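Local structure of penicillin-binding protein (Bacillus halodurans, 3TG9) at residues B[55-65]-B[152-163]; B[257-268]-B[272-280]. The protein probably binds penicillin and related beta-lactams through an active-site serine, as a membrane-associated member of the beta-lactamase and penicillin-binding protein family. One frame throughout, in Å; residues are numbered along the deposited sequence.

Contact 1 pairs helices 58-70 and 155-168 in the buried interior and carries the presumed catalytic residues of the serine site. Contact 2 lies at the end of the main antiparallel sheet, where strands 263-266 and 276-279 flank strand 269-271 and helix 252-258 is tied to the turn at 272-275. Their centres are about 16 Å apart, yet the two meet directly: Ala62 CB lies 3.1 Å from Tyr273 O, and Phe157 CZ lies 3.8 Å from Gly274 CA. That turn is thus packed against the very helix that starts at Lys58. Further along the same segment, the side chain of Trp276 touches the SxxK residues, bringing contact 2 to the presumed active site.

Contact 1: residues B[55-65]-B[152-163]; sequences SGCKLFTAIAI and YNNAGFILLGLV
Lys58 reaches between Tyr152 and Asn154, and its ammonium is held by both: NZ donates to Asn154 OD1 at 2.7 Å, in the carbonyl plane, and to Tyr152 OH at 2.9 Å. Asp227 O is a further acceptor. The lysine chain runs extended and then bends at its last torsion (chi4 70°), which turns NZ toward these oxygens. On the way its methylenes lie over one face of Phe157, with CD 3.9 Å from the ring centroid, while Leu160 covers the opposite face. A flat aromatic suits this slot, and Thr61 CB meets the edge at Phe157 CD2, 3.8 Å away. The two amide ends of Asn154 divide the work: OD1 takes the lysine, and ND2 bonds to Glu109 and Phe107. The tight, buried half continues to Ile65, whose CG1 lies 4.1 Å from Leu160 CD2 and whose CD1 touches Val163. The more open end holds the partly exposed Ser55 and Tyr152, whose OG and OH lie 3.1 Å apart. This grouping fits the SxxK and YxN motifs of the serine penicillin-binding proteins and class C beta-lactamases, in which Ser55 would probably be the nucleophile.

Contact 2: residues B[257-268]-B[272-280]; sequences KLLTPHVHCEDD and GYGVWIKQQ
His262 and Tyr273 lay their rings against each other in an offset stack, centroids 4.2 Å apart and planes at 18°, at the start of an antiparallel meander. Strands 263-266 and 276-279 flank strand 269-271 there, at one end of the main sheet. Tyr273 turns CG away from its carbonyl carbon, placing one face of the ring against the imidazole, whose other face is covered by Thr260 CB. The phenol reaches beyond the stack to bond with His94.

Next to the stack, the end of helix 252-258 is tied to the turn: Tyr273 N donates to Leu258 O at 2.9 Å in a nearly straight bond. Leu258 sets its branched end across Val275, with CD2 4.1 Å from CG1, an apolar pairing that suits the buried side. A side chain at Gly272 would run into Leu258 O; without one, its CA comes within 3.1 Å of Thr260 O in a CA-H...O contact.

Farther on, the side chains of Pro261 and Ile277 meet at about a right angle, Ile277 CD1 resting 3.8 Å from Pro261 CG; the extended isoleucine chain gives the reach, and the rigid proline ring, centre of an inverse gamma turn, offers a fixed apolar wall. On the Trp276 side, Cys265 SG approaches CZ3 of the indole obliquely at 3.6 Å, a sulfur-aromatic contact.

The far end is polar and partly exposed. Gln279 N donates to Asp268 O at 3.0 Å, in the carbonyl plane, while Lys278 lays its bent chain beside the aspartate CB and sends NZ to a salt bridge with Asp269. The amide of Gln280 crosses the Asp268 carboxylate with planes 63° apart, and Gln280 NE2 donates a hydrogen bond to Asp268 OD2 at 2.8 Å, from above the carboxylate plane, 51° out of it.

Contact 1: residues B[55-65]-B[152-163]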
# COMPACT_ATOMS: atom_id res chain seq x y z
N SER B 55 -11.79 7.56 -13.41
CA SER B 55 -12.90 8.45 -13.77
C SER B 55 -14.16 7.77 -14.33
O SER B 55 -15.18 8.41 -14.52
CB SER B 55 -12.44 9.52 -14.78
OG SER B 55 -11.63 10.49 -14.17
N GLY B 56 -14.09 6.48 -14.61
CA GLY B 56 -15.27 5.78 -15.10
C GLY B 56 -16.48 6.00 -14.21
O GLY B 56 -17.61 6.04 -14.69
N CYS B 57 -16.25 6.15 -12.91
CA CYS B 57 -17.35 6.18 -11.94
C CYS B 57 -17.91 7.58 -11.66
O CYS B 57 -18.76 7.75 -10.78
CB CYS B 57 -16.93 5.51 -10.62
SG CYS B 57 -15.60 6.35 -9.76
N LYS B 58 -17.43 8.58 -12.40
CA LYS B 58 -18.07 9.89 -12.40
C LYS B 58 -19.54 9.74 -12.81
O LYS B 58 -20.38 10.53 -12.39
CB LYS B 58 -17.37 10.87 -13.34
CG LYS B 58 -16.10 11.48 -12.78
CD LYS B 58 -15.67 12.71 -13.59
CE LYS B 58 -14.55 13.43 -12.88
NZ LYS B 58 -13.29 12.64 -12.91
N LEU B 59 -19.81 8.73 -13.63
CA LEU B 59 -21.18 8.40 -14.05
C LEU B 59 -22.08 8.05 -12.86
O LEU B 59 -23.26 8.44 -12.84
CB LEU B 59 -21.18 7.25 -15.05
CG LEU B 59 -22.55 6.72 -15.50
CD1 LEU B 59 -23.43 7.84 -16.05
CD2 LEU B 59 -22.38 5.64 -16.54
N PHE B 60 -21.54 7.30 -11.89
CA PHE B 60 -22.30 6.90 -10.71
C PHE B 60 -22.61 8.14 -9.89
O PHE B 60 -23.66 8.22 -9.24
CB PHE B 60 -21.53 5.90 -9.82
CG PHE B 60 -20.90 4.75 -10.57
CD1 PHE B 60 -21.25 4.46 -11.88
CD2 PHE B 60 -19.96 3.94 -9.94
CE1 PHE B 60 -20.67 3.39 -12.55
CE2 PHE B 60 -19.37 2.87 -10.61
CZ PHE B 60 -19.73 2.61 -11.92
N THR B 61 -21.69 9.10 -9.88
CA THR B 61 -21.91 10.35 -9.17
C THR B 61 -23.05 11.12 -9.83
O THR B 61 -23.92 11.65 -9.14
CB THR B 61 -20.64 11.22 -9.16
OG1 THR B 61 -19.56 10.46 -8.62
CG2 THR B 61 -20.85 12.46 -8.32
N ALA B 62 -23.07 11.15 -11.15
CA ALA B 62 -24.12 11.85 -11.88
C ALA B 62 -25.46 11.16 -11.67
O ALA B 62 -26.48 11.82 -11.46
CB ALA B 62 -23.79 11.92 -13.35
N ILE B 63 -25.46 9.83 -11.72
CA ILE B 63 -26.68 9.07 -11.49
C ILE B 63 -27.24 9.40 -10.10
O ILE B 63 -28.43 9.64 -9.94
CB ILE B 63 -26.41 7.56 -11.58
CG1 ILE B 63 -25.95 7.17 -12.99
CG2 ILE B 63 -27.65 6.75 -11.19
CD1 ILE B 63 -25.71 5.68 -13.17
N ALA B 64 -26.36 9.42 -9.10
CA ALA B 64 -26.78 9.69 -7.73
C ALA B 64 -27.39 11.08 -7.61
O ALA B 64 -28.42 11.27 -6.97
CB ALA B 64 -25.60 9.54 -6.78
N ILE B 65 -26.74 12.06 -8.24
CA ILE B 65 -27.19 13.45 -8.19
C ILE B 65 -28.55 13.60 -8.86
O ILE B 65 -29.41 14.36 -8.40
CB ILE B 65 -26.19 14.40 -8.85
CG1 ILE B 65 -25.02 14.67 -7.91
CG2 ILE B 65 -26.88 15.70 -9.23
CD1 ILE B 65 -25.39 15.49 -6.69
N TYR B 152 -12.73 19.89 -18.39
CA TYR B 152 -12.78 18.70 -17.55
C TYR B 152 -12.17 18.96 -16.17
O TYR B 152 -11.02 19.37 -16.06
CB TYR B 152 -12.09 17.51 -18.22
CG TYR B 152 -12.42 16.18 -17.57
CD1 TYR B 152 -13.57 15.50 -17.90
CD2 TYR B 152 -11.58 15.63 -16.60
CE1 TYR B 152 -13.89 14.28 -17.30
CE2 TYR B 152 -11.88 14.41 -15.99
CZ TYR B 152 -13.04 13.74 -16.35
OH TYR B 152 -13.36 12.54 -15.76
N ASN B 153 -12.95 18.70 -15.14
CA ASN B 153 -12.62 19.11 -13.79
C ASN B 153 -12.95 18.04 -12.75
O ASN B 153 -14.12 17.66 -12.58
CB ASN B 153 -13.36 20.41 -13.47
CG ASN B 153 -12.90 21.05 -12.18
OD1 ASN B 153 -12.95 20.45 -11.12
ND2 ASN B 153 -12.45 22.30 -12.28
N ASN B 154 -11.94 17.57 -12.03
CA ASN B 154 -12.11 16.52 -11.04
C ASN B 154 -12.69 17.03 -9.72
O ASN B 154 -13.60 16.42 -9.14
CB ASN B 154 -10.79 15.80 -10.81
CG ASN B 154 -10.36 15.01 -12.03
OD1 ASN B 154 -11.02 14.05 -12.42
ND2 ASN B 154 -9.25 15.41 -12.63
N ALA B 155 -12.17 18.16 -9.26
CA ALA B 155 -12.67 18.78 -8.04
C ALA B 155 -14.17 19.03 -8.16
O ALA B 155 -14.91 18.91 -7.19
CB ALA B 155 -11.92 20.08 -7.75
N GLY B 156 -14.61 19.35 -9.37
CA GLY B 156 -16.02 19.57 -9.61
C GLY B 156 -16.88 18.37 -9.27
O GLY B 156 -18.03 18.50 -8.86
N PHE B 157 -16.32 17.17 -9.43
CA PHE B 157 -17.07 15.97 -9.07
C PHE B 157 -16.90 15.59 -7.61
O PHE B 157 -17.73 14.87 -7.06
CB PHE B 157 -16.80 14.81 -10.03
CG PHE B 157 -17.76 14.77 -11.19
CD1 PHE B 157 -17.75 15.78 -12.14
CD2 PHE B 157 -18.70 13.76 -11.29
CE1 PHE B 157 -18.66 15.76 -13.20
CE2 PHE B 157 -19.61 13.74 -12.34
CZ PHE B 157 -19.59 14.74 -13.30
N ILE B 158 -15.83 16.07 -6.99
CA ILE B 158 -15.72 16.01 -5.53
C ILE B 158 -16.85 16.84 -4.92
O ILE B 158 -17.56 16.38 -4.03
CB ILE B 158 -14.38 16.57 -5.00
CG1 ILE B 158 -13.22 15.67 -5.43
CG2 ILE B 158 -14.43 16.69 -3.49
CD1 ILE B 158 -13.27 14.29 -4.81
N LEU B 159 -17.00 18.08 -5.41
CA LEU B 159 -18.05 18.97 -4.92
C LEU B 159 -19.44 18.34 -5.05
O LEU B 159 -20.26 18.45 -4.14
CB LEU B 159 -18.00 20.33 -5.64
CG LEU B 159 -16.73 21.16 -5.37
CD1 LEU B 159 -16.64 22.37 -6.29
CD2 LEU B 159 -16.65 21.57 -3.91
N LEU B 160 -19.70 17.68 -6.17
CA LEU B 160 -20.96 16.96 -6.34
C LEU B 160 -21.11 15.86 -5.28
O LEU B 160 -22.19 15.65 -4.73
CB LEU B 160 -21.07 16.39 -7.75
CG LEU B 160 -21.41 17.35 -8.91
CD1 LEU B 160 -21.33 16.63 -10.25
CD2 LEU B 160 -22.79 17.98 -8.74
N GLY B 161 -20.02 15.16 -4.98
CA GLY B 161 -20.04 14.13 -3.95
C GLY B 161 -20.42 14.70 -2.60
O GLY B 161 -21.20 14.10 -1.85
N LEU B 162 -19.87 15.86 -2.28
CA LEU B 162 -20.19 16.56 -1.05
C LEU B 162 -21.66 16.99 -1.01
O LEU B 162 -22.27 17.03 0.06
CB LEU B 162 -19.26 17.76 -0.86
CG LEU B 162 -17.84 17.30 -0.51
CD1 LEU B 162 -16.85 18.45 -0.48
CD2 LEU B 162 -17.85 16.56 0.82
N VAL B 163 -22.23 17.29 -2.17
CA VAL B 163 -23.64 17.61 -2.23
C VAL B 163 -24.48 16.37 -1.94
O VAL B 163 -25.44 16.43 -1.17
CB VAL B 163 -24.03 18.23 -3.58
CG1 VAL B 163 -25.55 18.32 -3.71
CG2 VAL B 163 -23.38 19.60 -3.74

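Contact 2: residues B[257-268]-B[272-280]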
# COMPACT_ATOMS: atom_id res chain seq x y z
N LYS B 257 -32.46 13.06 -19.44
CA LYS B 257 -31.79 14.31 -19.12
C LYS B 257 -30.29 14.08 -18.88
O LYS B 257 -29.46 14.91 -19.27
CB LYS B 257 -32.42 14.98 -17.89
CG LYS B 257 -33.89 15.36 -18.06
CD LYS B 257 -34.29 16.51 -17.13
CE LYS B 257 -33.48 17.77 -17.43
NZ LYS B 257 -33.85 18.93 -16.55
N LEU B 258 -29.96 12.96 -18.25
CA LEU B 258 -28.56 12.63 -17.96
C LEU B 258 -27.83 12.31 -19.25
O LEU B 258 -26.64 12.60 -19.38
CB LEU B 258 -28.49 11.44 -16.98
CG LEU B 258 -27.15 10.75 -16.64
CD1 LEU B 258 -27.20 10.04 -15.25
CD2 LEU B 258 -26.73 9.77 -17.72
N LEU B 259 -28.55 11.73 -20.21
CA LEU B 259 -27.95 11.32 -21.48
C LEU B 259 -28.04 12.40 -22.56
O LEU B 259 -27.78 12.13 -23.73
CB LEU B 259 -28.62 10.04 -21.99
CG LEU B 259 -28.57 8.82 -21.06
CD1 LEU B 259 -29.61 7.78 -21.47
CD2 LEU B 259 -27.17 8.22 -21.03
N THR B 260 -28.42 13.61 -22.17
CA THR B 260 -28.56 14.70 -23.13
C THR B 260 -27.22 15.38 -23.39
O THR B 260 -26.51 15.71 -22.45
CB THR B 260 -29.55 15.76 -22.64
OG1 THR B 260 -30.87 15.22 -22.63
CG2 THR B 260 -29.53 16.98 -23.55
N PRO B 261 -26.87 15.58 -24.67
CA PRO B 261 -25.62 16.27 -25.00
C PRO B 261 -25.74 17.74 -24.65
O PRO B 261 -26.06 18.56 -25.53
CB PRO B 261 -25.52 16.09 -26.52
CG PRO B 261 -26.48 15.02 -26.88
CD PRO B 261 -27.58 15.11 -25.87
N HIS B 262 -25.50 18.07 -23.38
CA HIS B 262 -25.58 19.44 -22.89
C HIS B 262 -24.43 20.29 -23.38
O HIS B 262 -24.59 21.48 -23.62
CB HIS B 262 -25.58 19.46 -21.36
CG HIS B 262 -26.76 18.79 -20.74
ND1 HIS B 262 -26.69 17.56 -20.15
CD2 HIS B 262 -28.05 19.19 -20.62
CE1 HIS B 262 -27.88 17.21 -19.69
NE2 HIS B 262 -28.73 18.19 -19.97
N VAL B 263 -23.26 19.68 -23.50
CA VAL B 263 -22.07 20.41 -23.91
C VAL B 263 -21.51 19.77 -25.16
O VAL B 263 -21.53 18.54 -25.29
CB VAL B 263 -20.97 20.38 -22.82
CG1 VAL B 263 -19.77 21.23 -23.24
CG2 VAL B 263 -21.52 20.86 -21.49
N HIS B 264 -21.03 20.59 -26.08
CA HIS B 264 -20.25 20.10 -27.20
C HIS B 264 -18.79 20.41 -26.89
O HIS B 264 -18.45 21.58 -26.68
CB HIS B 264 -20.68 20.77 -28.50
CG HIS B 264 -19.94 20.28 -29.70
ND1 HIS B 264 -20.01 20.90 -30.93
CD2 HIS B 264 -19.10 19.23 -29.87
CE1 HIS B 264 -19.26 20.25 -31.80
NE2 HIS B 264 -18.69 19.23 -31.18
N CYS B 265 -17.95 19.39 -26.85
CA CYS B 265 -16.54 19.59 -26.51
C CYS B 265 -15.67 19.85 -27.74
O CYS B 265 -14.93 20.84 -27.79
CB CYS B 265 -16.01 18.38 -25.75
SG CYS B 265 -17.18 17.76 -24.57
N GLU B 266 -15.75 18.95 -28.71
CA GLU B 266 -15.07 19.11 -29.98
C GLU B 266 -15.50 18.02 -30.94
O GLU B 266 -15.69 16.87 -30.55
CB GLU B 266 -13.55 19.06 -29.80
CG GLU B 266 -13.00 17.65 -29.62
CD GLU B 266 -11.51 17.56 -29.97
OE1 GLU B 266 -10.98 16.43 -30.01
OE2 GLU B 266 -10.88 18.62 -30.20
N ASP B 267 -15.68 18.39 -32.20
CA ASP B 267 -15.99 17.41 -33.23
C ASP B 267 -17.21 16.58 -32.85
O ASP B 267 -18.32 17.11 -32.75
CB ASP B 267 -14.78 16.50 -33.46
CG ASP B 267 -13.53 17.28 -33.81
OD1 ASP B 267 -13.63 18.22 -34.62
OD2 ASP B 267 -12.45 16.94 -33.27
N ASP B 268 -16.99 15.28 -32.64
CA ASP B 268 -18.06 14.32 -32.38
C ASP B 268 -18.33 14.13 -30.90
O ASP B 268 -19.25 13.42 -30.52
CB ASP B 268 -17.72 12.97 -33.00
CG ASP B 268 -17.95 12.94 -34.49
OD1 ASP B 268 -18.52 13.93 -35.02
OD2 ASP B 268 -17.56 11.94 -35.13
N GLY B 272 -22.73 14.73 -21.39
CA GLY B 272 -24.05 14.81 -20.79
C GLY B 272 -23.90 15.19 -19.33
O GLY B 272 -23.18 16.12 -19.00
N TYR B 273 -24.61 14.48 -18.47
CA TYR B 273 -24.37 14.55 -17.04
C TYR B 273 -23.47 13.39 -16.61
O TYR B 273 -23.95 12.28 -16.39
CB TYR B 273 -25.69 14.50 -16.27
CG TYR B 273 -26.49 15.78 -16.26
CD1 TYR B 273 -25.89 17.00 -16.59
CD2 TYR B 273 -27.82 15.78 -15.89
CE1 TYR B 273 -26.62 18.18 -16.57
CE2 TYR B 273 -28.56 16.95 -15.86
CZ TYR B 273 -27.95 18.14 -16.20
OH TYR B 273 -28.69 19.30 -16.17
N GLY B 274 -22.17 13.65 -16.52
CA GLY B 274 -21.23 12.66 -16.04
C GLY B 274 -20.99 11.51 -17.00
O GLY B 274 -20.53 10.44 -16.59
N VAL B 275 -21.29 11.74 -18.28
CA VAL B 275 -21.10 10.70 -19.29
C VAL B 275 -20.64 11.37 -20.59
O VAL B 275 -20.98 12.53 -20.84
CB VAL B 275 -22.41 9.89 -19.47
CG1 VAL B 275 -23.51 10.78 -20.02
CG2 VAL B 275 -22.18 8.68 -20.37
N TRP B 276 -19.85 10.66 -21.40
CA TRP B 276 -19.46 11.15 -22.73
C TRP B 276 -20.45 10.68 -23.79
O TRP B 276 -21.02 9.60 -23.69
CB TRP B 276 -18.06 10.65 -23.11
CG TRP B 276 -16.94 11.26 -22.31
CD1 TRP B 276 -16.30 10.71 -21.25
CD2 TRP B 276 -16.34 12.54 -22.52
NE1 TRP B 276 -15.32 11.56 -20.79
CE2 TRP B 276 -15.33 12.69 -21.56
CE3 TRP B 276 -16.55 13.56 -23.45
CZ2 TRP B 276 -14.53 13.84 -21.48
CZ3 TRP B 276 -15.76 14.70 -23.37
CH2 TRP B 276 -14.76 14.83 -22.40
N ILE B 277 -20.64 11.51 -24.82
CA ILE B 277 -21.55 11.16 -25.91
C ILE B 277 -20.87 11.28 -27.27
O ILE B 277 -20.23 12.29 -27.58
CB ILE B 277 -22.80 12.06 -25.89
CG1 ILE B 277 -23.52 11.92 -24.55
CG2 ILE B 277 -23.74 11.71 -27.06
CD1 ILE B 277 -24.61 12.93 -24.35
N LYS B 278 -21.00 10.24 -28.08
CA LYS B 278 -20.46 10.27 -29.42
C LYS B 278 -21.62 10.47 -30.38
O LYS B 278 -22.52 9.64 -30.46
CB LYS B 278 -19.73 8.97 -29.74
CG LYS B 278 -18.91 9.03 -31.02
CD LYS B 278 -17.63 9.83 -30.81
CE LYS B 278 -16.83 9.25 -29.65
NZ LYS B 278 -15.41 9.68 -29.70
N GLN B 279 -21.60 11.59 -31.09
CA GLN B 279 -22.67 11.94 -32.02
C GLN B 279 -22.09 12.38 -33.35
O GLN B 279 -21.39 13.40 -33.44
CB GLN B 279 -23.53 13.05 -31.43
CG GLN B 279 -24.77 13.36 -32.23
CD GLN B 279 -25.46 14.62 -31.75
OE1 GLN B 279 -26.37 14.56 -30.93
NE2 GLN B 279 -25.01 15.77 -32.23
N GLN B 280 -22.39 11.62 -34.39
CA GLN B 280 -21.83 11.87 -35.71
C GLN B 280 -22.90 11.70 -36.79
O GLN B 280 -23.67 10.73 -36.78
CB GLN B 280 -20.66 10.91 -35.96
CG GLN B 280 -20.96 9.47 -35.58
CD GLN B 280 -19.73 8.72 -35.09
OE1 GLN B 280 -19.71 7.48 -35.06
NE2 GLN B 280 -18.70 9.46 -34.69